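Local coordinates for SWD1-like protein (Myceliophthora thermophila, PDB 6E29), which probably acts as a WD-repeat beta-propeller subunit of the COMPASS complex, which methylates histone H3, at residues 227-232 and 299-304; 272-277 and 295-300; 320-323 and 328-331. One frame throughout, in Å; residues are numbered along the deposited sequence.

Contact 1. Residues 227-232 and 299-304; sequences GRELLV and WERGHG
Arg301 NH2 is shared between two carboxylates, that of Glu229 across the contact and that of Glu262. The Glu229 share is a long salt bridge, OE2 lying 3.7 Å from NH2 of Arg301, while Glu262 OE1 is the stronger partner. Glu229 meets the guanidinium as much with its carbon chain as with its charge: its CG comes within 3.3 Å of Arg301 NH2, and its CB sits over the rim of one face of the group. With one long OE2-NH2 approach and planes 40° apart, this is not the flat pairing of two oxygens with two nitrogens. The bend at chi2 (91°) turns the Glu229 carboxylate so that its OE1 is hydrogen-bonded to Thr224 OG1. Arg301 is bent too, at chi3, and NH1 is bonded to Gly283 O, so the guanidinium has partners well beyond this contact. The backbones stay far apart, with 10.4 Å between the CA atoms of Glu229 and Arg301, and only these two long side chains bridge the gap. In the propeller this joins neighbouring blades. Glu229 opens the second strand of one four-stranded sheet, and Arg301 follows the third strand of the next, with both touching residues partly exposed at the surface. Beneath them Leu231 packs on Val277 and Val286 of the adjacent blade. The loop carrying Arg301 is itself pinned: Glu300 OE1 accepts the His303 N-H at 2.9 Å on its syn side, the donor 19° out of the carboxylate plane, and OE2 of the same residue takes the backbone N of Ser305. A weak bond from Gly304 N to Glu300 O closes the turn, and Arg301 O is hydrogen-bonded to His263 NE2.

Contact 2. Residues 272-277 and 295-300; sequences LSWNHV and ELYIWE
Trp274 meets Tyr297 and Trp299 in two edge-to-face (T-shaped) stacks, using its edge in one and its face in the other. Toward Tyr297 it turns the rim of its six-membered ring, with CZ3 3.5 Å from Tyr297 CD1 and the planes at 77°. Toward Trp299 the roles change: the CH2 corner of Trp299 points at the rim of one face of Trp274, 3.6 Å from the CH2 of that ring, with planes at 83°. With CG held beside its backbone N (chi1 -60°), Trp299 extends that edge to Trp274. The other face of Trp274 is covered near its rim by Leu272 O.

The aliphatic share comes from Leu272, whose side chain crosses that of Tyr297 at about a right angle, with Leu272 CD1 3.3 Å from Tyr297 OH. No hydrogen bond links the two segments. The buried indole nitrogen of Trp274 is satisfied outside them, its NE1 bonding to Arg237 O, and this should help fix the turn of the ring.

The three rings form an aromatic cluster between the entry to the first strand and strand 296-300, third of this four-stranded antiparallel blade. Trp299-Glu300 ends that strand, where WD repeats commonly carry their Trp-Asp pair.

Contact 3. Residues 320-323 and 328-331; sequences IEWH and LLAA
Leu329 swings its CG to the side opposite its backbone nitrogen (chi1 172°), while Trp322 keeps CG beside its own (chi1 -67°), and the two side chains meet on one face of the sheet. There Leu329 CD1 makes a CH-pi contact, 3.7 Å from the centroid of the Trp322 five-membered ring and just 5° off the ring normal. Farther along this face Ile320 CG2 touches Ala331 CB at 3.6 Å. A serine in place of Trp322 would probably leave the Leu329 methyl without the ring it rests on, and Ala278 O without its weak NE1 bond.

The backbones pair antiparallel. Glu321 and Ala330 form the hydrogen-bonded pair, Glu321 N to Ala330 O at 2.9 Å and Ala330 N to Glu321 O at 2.8 Å. Past the last bridge, His323 N still reaches Leu328 O at 2.9 Å.

On the other face the Glu321 carboxylate leads off to a salt bridge with Arg222. The His323 ring meets Phe33 edge-to-face and bonds to Gly37 O, tying the hairpin end to the blade beginning with strand 28-33. Strands 317-322 and 328-333 form a beta hairpin in the blade completed by N-terminal strand 19-23, the "velcro" closure characteristic of beta-propellers.

Overall arrangement
The three contacts follow one another through three successive sheets of a seven-bladed propeller. Contact 1 bridges two blades, contact 2 lies in the second of them, and contact 3 belongs to the closing blade. Contacts 1 and 2 share Trp299 and Glu300 on strand 296-300; their centres are about 13 Å apart, and Leu231 CG packs 3.8 Å from Val277 CG2. Contacts 2 and 3, centres about 12 Å apart, touch through the interblade core, where Leu296 CD2 meets Ile320 CG2 at 3.9 Å and Ile298 CD1 meets Leu329 CD2 at 4.0 Å. Contacts 1 and 3 do not touch, their nearest atoms staying about 6 Å apart.

Contact 1. Residues 227-232 and 299-304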
ATOM      1  N   GLY B 227      -2.852 -13.951  -1.848  1.00 44.57           N
ATOM      2  CA  GLY B 227      -1.889 -13.429  -2.793  1.00 37.01           C
ATOM      3  C   GLY B 227      -2.159 -13.772  -4.240  1.00 45.57           C
ATOM      4  O   GLY B 227      -1.230 -13.674  -5.054  1.00 36.80           O
ATOM      5  N   ARG B 228      -3.394 -14.187  -4.600  1.00 32.91           N
ATOM      6  CA  ARG B 228      -3.651 -14.615  -5.980  1.00 42.65           C
ATOM      7  C   ARG B 228      -4.175 -13.489  -6.858  1.00 33.93           C
ATOM      8  O   ARG B 228      -4.172 -13.640  -8.095  1.00 32.77           O
ATOM      9  CB  ARG B 228      -4.679 -15.757  -6.075  1.00 42.58           C
ATOM     10  CG  ARG B 228      -4.393 -17.104  -5.376  1.00 55.22           C
ATOM     11  CD  ARG B 228      -3.426 -18.086  -6.052  1.00 48.89           C
ATOM     12  NE  ARG B 228      -3.796 -18.584  -7.406  1.00 38.47           N
ATOM     13  CZ  ARG B 228      -4.210 -19.818  -7.705  1.00 39.27           C
ATOM     14  NH1 ARG B 228      -4.325 -20.755  -6.771  1.00 37.56           N
ATOM     15  NH2 ARG B 228      -4.496 -20.131  -8.963  1.00 35.78           N
ATOM     16  N   GLU B 229      -4.653 -12.403  -6.259  1.00 30.98           N
ATOM     17  CA  GLU B 229      -5.174 -11.275  -7.023  1.00 35.42           C
ATOM     18  C   GLU B 229      -4.576  -9.969  -6.519  1.00 31.73           C
ATOM     19  O   GLU B 229      -4.367  -9.787  -5.314  1.00 29.74           O
ATOM     20  CB  GLU B 229      -6.696 -11.200  -6.949  1.00 31.63           C
ATOM     21  CG  GLU B 229      -7.418 -12.444  -7.506  1.00 50.92           C
ATOM     22  CD  GLU B 229      -7.699 -13.515  -6.441  1.00 50.24           C
ATOM     23  OE1 GLU B 229      -7.458 -13.282  -5.230  1.00 45.28           O
ATOM     24  OE2 GLU B 229      -8.191 -14.599  -6.822  1.00 47.04           O
ATOM     25  N   LEU B 230      -4.317  -9.066  -7.458  1.00 25.60           N
ATOM     26  CA  LEU B 230      -3.633  -7.808  -7.218  1.00 21.11           C
ATOM     27  C   LEU B 230      -4.577  -6.672  -7.629  1.00 25.40           C
ATOM     28  O   LEU B 230      -5.130  -6.684  -8.730  1.00 25.11           O
ATOM     29  CB  LEU B 230      -2.356  -7.730  -8.041  1.00 24.87           C
ATOM     30  CG  LEU B 230      -1.587  -6.421  -8.096  1.00 23.07           C
ATOM     31  CD1 LEU B 230      -0.870  -6.160  -6.761  1.00 23.97           C
ATOM     32  CD2 LEU B 230      -0.610  -6.518  -9.292  1.00 25.69           C
ATOM     33  N   LEU B 231      -4.690  -5.686  -6.774  1.00 22.58           N
ATOM     34  CA  LEU B 231      -5.460  -4.474  -7.004  1.00 18.57           C
ATOM     35  C   LEU B 231      -4.494  -3.327  -7.208  1.00 25.76           C
ATOM     36  O   LEU B 231      -3.534  -3.165  -6.450  1.00 21.30           O
ATOM     37  CB  LEU B 231      -6.359  -4.230  -5.770  1.00 22.25           C
ATOM     38  CG  LEU B 231      -7.148  -2.937  -5.617  1.00 20.98           C
ATOM     39  CD1 LEU B 231      -8.160  -2.899  -6.733  1.00 20.60           C
ATOM     40  CD2 LEU B 231      -7.862  -3.008  -4.221  1.00 18.23           C
ATOM     41  N   VAL B 232      -4.759  -2.517  -8.221  1.00 22.31           N
ATOM     42  CA  VAL B 232      -3.832  -1.484  -8.656  1.00 22.68           C
ATOM     43  C   VAL B 232      -4.606  -0.177  -8.836  1.00 20.65           C
ATOM     44  O   VAL B 232      -5.594  -0.154  -9.549  1.00 23.54           O
ATOM     45  CB  VAL B 232      -3.151  -1.822  -9.984  1.00 25.05           C
ATOM     46  CG1 VAL B 232      -2.163  -0.674 -10.348  1.00 27.08           C
ATOM     47  CG2 VAL B 232      -2.440  -3.187  -9.934  1.00 20.04           C
ATOM     48  N   TRP B 299     -17.395  -1.960  -5.717  1.00 23.28           N
ATOM     49  CA  TRP B 299     -17.675  -2.897  -6.804  1.00 23.62           C
ATOM     50  C   TRP B 299     -17.475  -4.337  -6.323  1.00 21.43           C
ATOM     51  O   TRP B 299     -16.738  -4.598  -5.360  1.00 23.19           O
ATOM     52  CB  TRP B 299     -16.752  -2.654  -7.991  1.00 27.31           C
ATOM     53  CG  TRP B 299     -16.830  -1.323  -8.615  1.00 31.72           C
ATOM     54  CD1 TRP B 299     -17.588  -0.969  -9.726  1.00 31.12           C
ATOM     55  CD2 TRP B 299     -16.060  -0.160  -8.266  1.00 26.98           C
ATOM     56  NE1 TRP B 299     -17.353   0.335 -10.046  1.00 27.41           N
ATOM     57  CE2 TRP B 299     -16.421   0.862  -9.179  1.00 27.38           C
ATOM     58  CE3 TRP B 299     -15.096   0.115  -7.274  1.00 22.85           C
ATOM     59  CZ2 TRP B 299     -15.880   2.156  -9.111  1.00 30.41           C
ATOM     60  CZ3 TRP B 299     -14.540   1.393  -7.217  1.00 23.42           C
ATOM     61  CH2 TRP B 299     -14.928   2.399  -8.138  1.00 29.29           C
ATOM     62  N   GLU B 300     -18.063  -5.277  -7.052  1.00 28.61           N
ATOM     63  CA  GLU B 300     -17.873  -6.688  -6.744  1.00 26.90           C
ATOM     64  C   GLU B 300     -17.055  -7.335  -7.855  1.00 30.07           C
ATOM     65  O   GLU B 300     -17.256  -7.044  -9.034  1.00 31.68           O
ATOM     66  CB  GLU B 300     -19.227  -7.408  -6.557  1.00 30.13           C
ATOM     67  CG  GLU B 300     -20.210  -7.181  -7.681  1.00 42.07           C
ATOM     68  CD  GLU B 300     -19.985  -8.171  -8.812  1.00 44.98           C
ATOM     69  OE1 GLU B 300     -19.520  -9.308  -8.499  1.00 44.98           O
ATOM     70  OE2 GLU B 300     -20.224  -7.789  -9.984  1.00 48.56           O
ATOM     71  N   ARG B 301     -16.128  -8.201  -7.477  1.00 29.41           N
ATOM     72  CA  ARG B 301     -15.165  -8.796  -8.414  1.00 30.12           C
ATOM     73  C   ARG B 301     -15.687 -10.035  -9.096  1.00 45.03           C
ATOM     74  O   ARG B 301     -15.031 -10.542 -10.012  1.00 46.97           O
ATOM     75  CB  ARG B 301     -13.907  -9.212  -7.686  1.00 40.38           C
ATOM     76  CG  ARG B 301     -13.011  -8.108  -7.352  1.00 32.92           C
ATOM     77  CD  ARG B 301     -11.702  -8.663  -6.837  1.00 29.90           C
ATOM     78  NE  ARG B 301     -11.227  -9.810  -7.606  1.00 33.62           N
ATOM     79  CZ  ARG B 301     -11.050 -11.033  -7.122  1.00 37.59           C
ATOM     80  NH1 ARG B 301     -11.299 -11.291  -5.833  1.00 37.68           N
ATOM     81  NH2 ARG B 301     -10.640 -12.009  -7.935  1.00 43.00           N
ATOM     82  N   GLY B 302     -16.806 -10.573  -8.627  1.00 38.26           N
ATOM     83  CA  GLY B 302     -17.406 -11.698  -9.315  1.00 63.09           C
ATOM     84  C   GLY B 302     -17.712 -11.367 -10.761  1.00 60.90           C
ATOM     85  O   GLY B 302     -17.364 -12.122 -11.672  1.00 52.76           O
ATOM     86  N   HIS B 303     -18.365 -10.225 -10.984  1.00 58.20           N
ATOM     87  CA  HIS B 303     -18.727  -9.785 -12.319  1.00 42.06           C
ATOM     88  C   HIS B 303     -18.284  -8.379 -12.633  1.00 44.89           C
ATOM     89  O   HIS B 303     -18.631  -7.877 -13.698  1.00 49.11           O
ATOM     90  CB  HIS B 303     -20.249  -9.849 -12.530  1.00 61.00           C
ATOM     91  CG  HIS B 303     -20.811 -11.228 -12.413  1.00 61.87           C
ATOM     92  ND1 HIS B 303     -20.461 -12.089 -11.391  1.00 61.75           N
ATOM     93  CD2 HIS B 303     -21.691 -11.902 -13.187  1.00 64.72           C
ATOM     94  CE1 HIS B 303     -21.094 -13.236 -11.541  1.00 68.23           C
ATOM     95  NE2 HIS B 303     -21.855 -13.145 -12.620  1.00 90.92           N
ATOM     96  N   GLY B 304     -17.572  -7.713 -11.732  1.00 35.36           N
ATOM     97  CA  GLY B 304     -17.093  -6.368 -11.994  1.00 36.72           C
ATOM     98  C   GLY B 304     -18.106  -5.253 -11.812  1.00 37.33           C
ATOM     99  O   GLY B 304     -17.777  -4.091 -12.084  1.00 33.53           O
TER

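Contact 2. Residues 272-277 and 295-300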
ATOM      1  N   LEU B 272     -14.246  10.319 -12.892  1.00 33.61           N
ATOM      2  CA  LEU B 272     -13.768  10.387 -11.512  1.00 34.81           C
ATOM      3  C   LEU B 272     -12.368   9.806 -11.391  1.00 45.12           C
ATOM      4  O   LEU B 272     -12.052   8.807 -12.039  1.00 37.63           O
ATOM      5  CB  LEU B 272     -14.698   9.613 -10.572  1.00 35.36           C
ATOM      6  CG  LEU B 272     -16.172  10.073 -10.630  1.00 40.02           C
ATOM      7  CD1 LEU B 272     -17.072   9.236  -9.729  1.00 34.48           C
ATOM      8  CD2 LEU B 272     -16.291  11.557 -10.320  1.00 47.74           C
ATOM      9  N   SER B 273     -11.542  10.442 -10.557  1.00 34.75           N
ATOM     10  CA  SER B 273     -10.256   9.901 -10.147  0.83 32.15           C
ATOM     11  C   SER B 273     -10.376   9.342  -8.738  1.00 33.34           C
ATOM     12  O   SER B 273     -11.195   9.797  -7.939  1.00 37.99           O
ATOM     13  CB  SER B 273      -9.143  10.958 -10.195  0.83 29.33           C
ATOM     14  OG  SER B 273      -8.982  11.450 -11.500  0.83 37.02           O
ATOM     15  N   TRP B 274      -9.589   8.297  -8.465  1.00 31.02           N
ATOM     16  CA  TRP B 274      -9.706   7.504  -7.246  1.00 29.18           C
ATOM     17  C   TRP B 274      -8.547   7.794  -6.310  1.00 30.75           C
ATOM     18  O   TRP B 274      -7.397   7.914  -6.733  1.00 38.77           O
ATOM     19  CB  TRP B 274      -9.770   6.011  -7.569  1.00 28.80           C
ATOM     20  CG  TRP B 274     -10.734   5.779  -8.644  1.00 31.70           C
ATOM     21  CD1 TRP B 274     -10.459   5.457  -9.917  1.00 22.08           C
ATOM     22  CD2 TRP B 274     -12.172   5.884  -8.547  1.00 26.97           C
ATOM     23  NE1 TRP B 274     -11.620   5.350 -10.651  1.00 34.94           N
ATOM     24  CE2 TRP B 274     -12.689   5.603  -9.836  1.00 32.25           C
ATOM     25  CE3 TRP B 274     -13.061   6.135  -7.491  1.00 31.37           C
ATOM     26  CZ2 TRP B 274     -14.054   5.576 -10.112  1.00 29.81           C
ATOM     27  CZ3 TRP B 274     -14.461   6.120  -7.771  1.00 36.01           C
ATOM     28  CH2 TRP B 274     -14.931   5.849  -9.071  1.00 39.90           C
ATOM     29  N   ASN B 275      -8.873   8.005  -5.053  1.00 29.30           N
ATOM     30  CA  ASN B 275      -7.862   8.447  -4.120  1.00 25.62           C
ATOM     31  C   ASN B 275      -7.129   7.236  -3.523  1.00 37.05           C
ATOM     32  O   ASN B 275      -5.910   7.101  -3.669  1.00 33.67           O
ATOM     33  CB  ASN B 275      -8.544   9.290  -3.057  1.00 24.99           C
ATOM     34  CG  ASN B 275      -7.636  10.213  -2.413  1.00 42.93           C
ATOM     35  OD1 ASN B 275      -6.425  10.011  -2.439  1.00 61.27           O
ATOM     36  ND2 ASN B 275      -8.188  11.223  -1.778  1.00 48.65           N
ATOM     37  N   HIS B 276      -7.870   6.335  -2.875  1.00 26.76           N
ATOM     38  CA  HIS B 276      -7.320   5.110  -2.324  0.51 24.60           C
ATOM     39  C   HIS B 276      -8.286   3.973  -2.620  1.00 19.75           C
ATOM     40  O   HIS B 276      -9.472   4.194  -2.860  1.00 22.53           O
ATOM     41  CB  HIS B 276      -7.049   5.277  -0.809  0.51 26.04           C
ATOM     42  CG  HIS B 276      -5.803   6.053  -0.532  0.51 20.36           C
ATOM     43  ND1 HIS B 276      -5.792   7.396  -0.222  0.51 28.43           N
ATOM     44  CD2 HIS B 276      -4.504   5.683  -0.641  0.51 20.85           C
ATOM     45  CE1 HIS B 276      -4.540   7.810  -0.102  0.51 23.06           C
ATOM     46  NE2 HIS B 276      -3.738   6.795  -0.366  0.51 26.68           N
ATOM     47  N   VAL B 277      -7.767   2.742  -2.598  1.00 18.69           N
ATOM     48  CA  VAL B 277      -8.575   1.571  -2.898  1.00 20.85           C
ATOM     49  C   VAL B 277      -8.239   0.492  -1.885  1.00 27.03           C
ATOM     50  O   VAL B 277      -7.170   0.517  -1.270  1.00 22.35           O
ATOM     51  CB  VAL B 277      -8.315   1.019  -4.303  1.00 21.77           C
ATOM     52  CG1 VAL B 277      -8.768   2.136  -5.345  1.00 19.67           C
ATOM     53  CG2 VAL B 277      -6.781   0.664  -4.475  1.00 20.51           C
ATOM     54  N   GLU B 295     -18.085  10.689  -2.037  1.00 39.57           N
ATOM     55  CA  GLU B 295     -18.582   9.324  -2.080  1.00 32.52           C
ATOM     56  C   GLU B 295     -17.485   8.276  -1.953  1.00 41.33           C
ATOM     57  O   GLU B 295     -16.306   8.489  -2.275  1.00 31.85           O
ATOM     58  CB  GLU B 295     -19.355   9.110  -3.386  1.00 42.71           C
ATOM     59  CG  GLU B 295     -20.592   9.979  -3.456  1.00 42.32           C
ATOM     60  CD  GLU B 295     -20.450  11.171  -4.396  1.00 46.23           C
ATOM     61  OE1 GLU B 295     -21.485  11.700  -4.814  1.00 50.33           O
ATOM     62  OE2 GLU B 295     -19.312  11.551  -4.734  1.00 60.99           O
ATOM     63  N   LEU B 296     -17.904   7.109  -1.489  1.00 29.72           N
ATOM     64  CA  LEU B 296     -17.119   5.890  -1.614  1.00 25.13           C
ATOM     65  C   LEU B 296     -17.851   4.962  -2.566  1.00 26.41           C
ATOM     66  O   LEU B 296     -19.084   4.881  -2.531  1.00 29.63           O
ATOM     67  CB  LEU B 296     -16.944   5.180  -0.261  1.00 26.74           C
ATOM     68  CG  LEU B 296     -16.254   5.939   0.872  1.00 29.44           C
ATOM     69  CD1 LEU B 296     -16.290   5.054   2.106  1.00 37.61           C
ATOM     70  CD2 LEU B 296     -14.776   6.248   0.519  1.00 26.15           C
ATOM     71  N   TYR B 297     -17.101   4.259  -3.412  1.00 25.09           N
ATOM     72  CA  TYR B 297     -17.688   3.352  -4.381  1.00 20.94           C
ATOM     73  C   TYR B 297     -17.282   1.946  -3.993  1.00 23.86           C
ATOM     74  O   TYR B 297     -16.130   1.731  -3.622  1.00 24.75           O
ATOM     75  CB  TYR B 297     -17.195   3.658  -5.804  1.00 24.31           C
ATOM     76  CG  TYR B 297     -17.836   4.957  -6.327  1.00 30.38           C
ATOM     77  CD1 TYR B 297     -17.419   6.199  -5.850  1.00 28.69           C
ATOM     78  CD2 TYR B 297     -18.842   4.929  -7.290  1.00 41.48           C
ATOM     79  CE1 TYR B 297     -17.999   7.378  -6.311  1.00 29.57           C
ATOM     80  CE2 TYR B 297     -19.421   6.113  -7.768  1.00 46.77           C
ATOM     81  CZ  TYR B 297     -18.992   7.328  -7.260  1.00 47.12           C
ATOM     82  OH  TYR B 297     -19.548   8.509  -7.712  1.00 42.34           O
ATOM     83  N   ILE B 298     -18.210   0.987  -4.139  1.00 25.87           N
ATOM     84  CA  ILE B 298     -17.904  -0.429  -3.891  1.00 22.19           C
ATOM     85  C   ILE B 298     -18.340  -1.241  -5.112  1.00 24.08           C
ATOM     86  O   ILE B 298     -19.504  -1.180  -5.520  1.00 26.87           O
ATOM     87  CB  ILE B 298     -18.595  -0.943  -2.621  1.00 24.07           C
ATOM     88  CG1 ILE B 298     -18.231  -0.044  -1.414  1.00 21.90           C
ATOM     89  CG2 ILE B 298     -18.188  -2.366  -2.344  1.00 23.76           C
ATOM     90  CD1 ILE B 298     -18.980  -0.488  -0.098  1.00 27.55           C
ATOM     91  N   TRP B 299     -17.395  -1.960  -5.717  1.00 23.28           N
ATOM     92  CA  TRP B 299     -17.675  -2.897  -6.804  1.00 23.62           C
ATOM     93  C   TRP B 299     -17.475  -4.337  -6.323  1.00 21.43           C
ATOM     94  O   TRP B 299     -16.738  -4.598  -5.360  1.00 23.19           O
ATOM     95  CB  TRP B 299     -16.752  -2.654  -7.991  1.00 27.31           C
ATOM     96  CG  TRP B 299     -16.830  -1.323  -8.615  1.00 31.72           C
ATOM     97  CD1 TRP B 299     -17.588  -0.969  -9.726  1.00 31.12           C
ATOM     98  CD2 TRP B 299     -16.060  -0.160  -8.266  1.00 26.98           C
ATOM     99  NE1 TRP B 299     -17.353   0.335 -10.046  1.00 27.41           N
ATOM    100  CE2 TRP B 299     -16.421   0.862  -9.179  1.00 27.38           C
ATOM    101  CE3 TRP B 299     -15.096   0.115  -7.274  1.00 22.85           C
ATOM    102  CZ2 TRP B 299     -15.880   2.156  -9.111  1.00 30.41           C
ATOM    103  CZ3 TRP B 299     -14.540   1.393  -7.217  1.00 23.42           C
ATOM    104  CH2 TRP B 299     -14.928   2.399  -8.138  1.00 29.29           C
ATOM    105  N   GLU B 300     -18.063  -5.277  -7.052  1.00 28.61           N
ATOM    106  CA  GLU B 300     -17.873  -6.688  -6.744  1.00 26.90           C
ATOM    107  C   GLU B 300     -17.055  -7.335  -7.855  1.00 30.07           C
ATOM    108  O   GLU B 300     -17.256  -7.044  -9.034  1.00 31.68           O
ATOM    109  CB  GLU B 300     -19.227  -7.408  -6.557  1.00 30.13           C
ATOM    110  CG  GLU B 300     -20.210  -7.181  -7.681  1.00 42.07           C
ATOM    111  CD  GLU B 300     -19.985  -8.171  -8.812  1.00 44.98           C
ATOM    112  OE1 GLU B 300     -19.520  -9.308  -8.499  1.00 44.98           O
ATOM    113  OE2 GLU B 300     -20.224  -7.789  -9.984  1.00 48.56           O
TER

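Contact 3. Residues 320-323 and 328-331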
ATOM      1  N   ILE B 320      -8.714   4.156   2.833  1.00 20.72           N
ATOM      2  CA  ILE B 320      -9.793   3.286   3.305  1.00 25.78           C
ATOM      3  C   ILE B 320      -9.220   1.899   3.557  1.00 25.83           C
ATOM      4  O   ILE B 320      -8.227   1.503   2.953  1.00 23.70           O
ATOM      5  CB  ILE B 320     -10.977   3.226   2.299  1.00 21.58           C
ATOM      6  CG1 ILE B 320     -10.472   2.643   0.980  1.00 26.36           C
ATOM      7  CG2 ILE B 320     -11.574   4.669   2.096  1.00 23.14           C
ATOM      8  CD1 ILE B 320     -11.540   2.509  -0.040  1.00 35.00           C
ATOM      9  N   GLU B 321      -9.878   1.136   4.419  1.00 19.50           N
ATOM     10  CA  GLU B 321      -9.397  -0.203   4.759  1.00 24.67           C
ATOM     11  C   GLU B 321     -10.578  -1.043   5.185  1.00 19.35           C
ATOM     12  O   GLU B 321     -11.417  -0.568   5.958  1.00 18.22           O
ATOM     13  CB  GLU B 321      -8.408  -0.189   5.927  1.00 28.53           C
ATOM     14  CG  GLU B 321      -7.076   0.361   5.552  1.00 45.12           C
ATOM     15  CD  GLU B 321      -6.371  -0.528   4.537  1.00 58.30           C
ATOM     16  OE1 GLU B 321      -6.421  -1.784   4.666  1.00 38.44           O
ATOM     17  OE2 GLU B 321      -5.795   0.045   3.601  1.00 36.96           O
ATOM     18  N   TRP B 322     -10.666  -2.270   4.690  1.00 18.56           N
ATOM     19  CA  TRP B 322     -11.679  -3.191   5.184  1.00 22.03           C
ATOM     20  C   TRP B 322     -11.176  -3.995   6.383  1.00 18.86           C
ATOM     21  O   TRP B 322      -9.987  -4.347   6.453  1.00 22.98           O
ATOM     22  CB  TRP B 322     -12.053  -4.201   4.102  1.00 23.04           C
ATOM     23  CG  TRP B 322     -12.774  -3.659   2.884  1.00 19.98           C
ATOM     24  CD1 TRP B 322     -12.201  -3.102   1.761  1.00 17.85           C
ATOM     25  CD2 TRP B 322     -14.183  -3.709   2.635  1.00 20.71           C
ATOM     26  NE1 TRP B 322     -13.183  -2.815   0.826  1.00 19.27           N
ATOM     27  CE2 TRP B 322     -14.395  -3.197   1.335  1.00 20.15           C
ATOM     28  CE3 TRP B 322     -15.283  -4.165   3.369  1.00 28.03           C
ATOM     29  CZ2 TRP B 322     -15.657  -3.100   0.779  1.00 32.45           C
ATOM     30  CZ3 TRP B 322     -16.538  -4.061   2.806  1.00 31.91           C
ATOM     31  CH2 TRP B 322     -16.707  -3.544   1.533  1.00 21.79           C
ATOM     32  N   HIS B 323     -12.116  -4.404   7.239  1.00 19.16           N
ATOM     33  CA  HIS B 323     -11.795  -5.330   8.339  1.00 21.91           C
ATOM     34  C   HIS B 323     -11.396  -6.709   7.770  1.00 37.05           C
ATOM     35  O   HIS B 323     -11.917  -7.130   6.731  1.00 22.56           O
ATOM     36  CB  HIS B 323     -13.023  -5.442   9.249  1.00 20.64           C
ATOM     37  CG  HIS B 323     -12.754  -6.155  10.534  1.00 19.57           C
ATOM     38  ND1 HIS B 323     -12.932  -7.514  10.681  1.00 26.60           N
ATOM     39  CD2 HIS B 323     -12.308  -5.694  11.731  1.00 22.55           C
ATOM     40  CE1 HIS B 323     -12.624  -7.859  11.928  1.00 30.55           C
ATOM     41  NE2 HIS B 323     -12.227  -6.778  12.574  1.00 33.31           N
ATOM     42  N   LEU B 328     -16.907  -4.684   7.280  1.00 22.51           N
ATOM     43  CA  LEU B 328     -16.749  -3.345   7.859  1.00 26.56           C
ATOM     44  C   LEU B 328     -15.728  -2.583   7.029  1.00 28.21           C
ATOM     45  O   LEU B 328     -14.643  -3.108   6.740  1.00 24.53           O
ATOM     46  CB  LEU B 328     -16.264  -3.413   9.329  1.00 26.07           C
ATOM     47  CG  LEU B 328     -17.139  -4.169  10.328  1.00 35.72           C
ATOM     48  CD1 LEU B 328     -16.411  -4.387  11.665  1.00 33.50           C
ATOM     49  CD2 LEU B 328     -18.441  -3.352  10.528  1.00 33.59           C
ATOM     50  N   LEU B 329     -16.034  -1.327   6.674  1.00 24.98           N
ATOM     51  CA  LEU B 329     -15.145  -0.546   5.796  1.00 20.18           C
ATOM     52  C   LEU B 329     -14.842   0.733   6.562  1.00 25.98           C
ATOM     53  O   LEU B 329     -15.778   1.455   6.922  1.00 23.47           O
ATOM     54  CB  LEU B 329     -15.845  -0.237   4.445  1.00 20.03           C
ATOM     55  CG  LEU B 329     -15.158   0.719   3.468  1.00 21.39           C
ATOM     56  CD1 LEU B 329     -13.716   0.193   3.058  1.00 22.76           C
ATOM     57  CD2 LEU B 329     -16.040   0.896   2.227  1.00 29.91           C
ATOM     58  N   ALA B 330     -13.562   0.992   6.871  1.00 26.17           N
ATOM     59  CA  ALA B 330     -13.177   2.199   7.594  1.00 25.88           C
ATOM     60  C   ALA B 330     -12.585   3.200   6.616  1.00 26.70           C
ATOM     61  O   ALA B 330     -11.868   2.836   5.678  1.00 25.24           O
ATOM     62  CB  ALA B 330     -12.147   1.888   8.690  1.00 21.28           C
ATOM     63  N   ALA B 331     -12.813   4.477   6.886  1.00 26.67           N
ATOM     64  CA  ALA B 331     -12.305   5.527   5.995  1.00 28.81           C
ATOM     65  C   ALA B 331     -11.867   6.755   6.783  1.00 30.40           C
ATOM     66  O   ALA B 331     -12.480   7.108   7.786  1.00 27.34           O
ATOM     67  CB  ALA B 331     -13.355   5.932   4.963  1.00 23.23           C
TER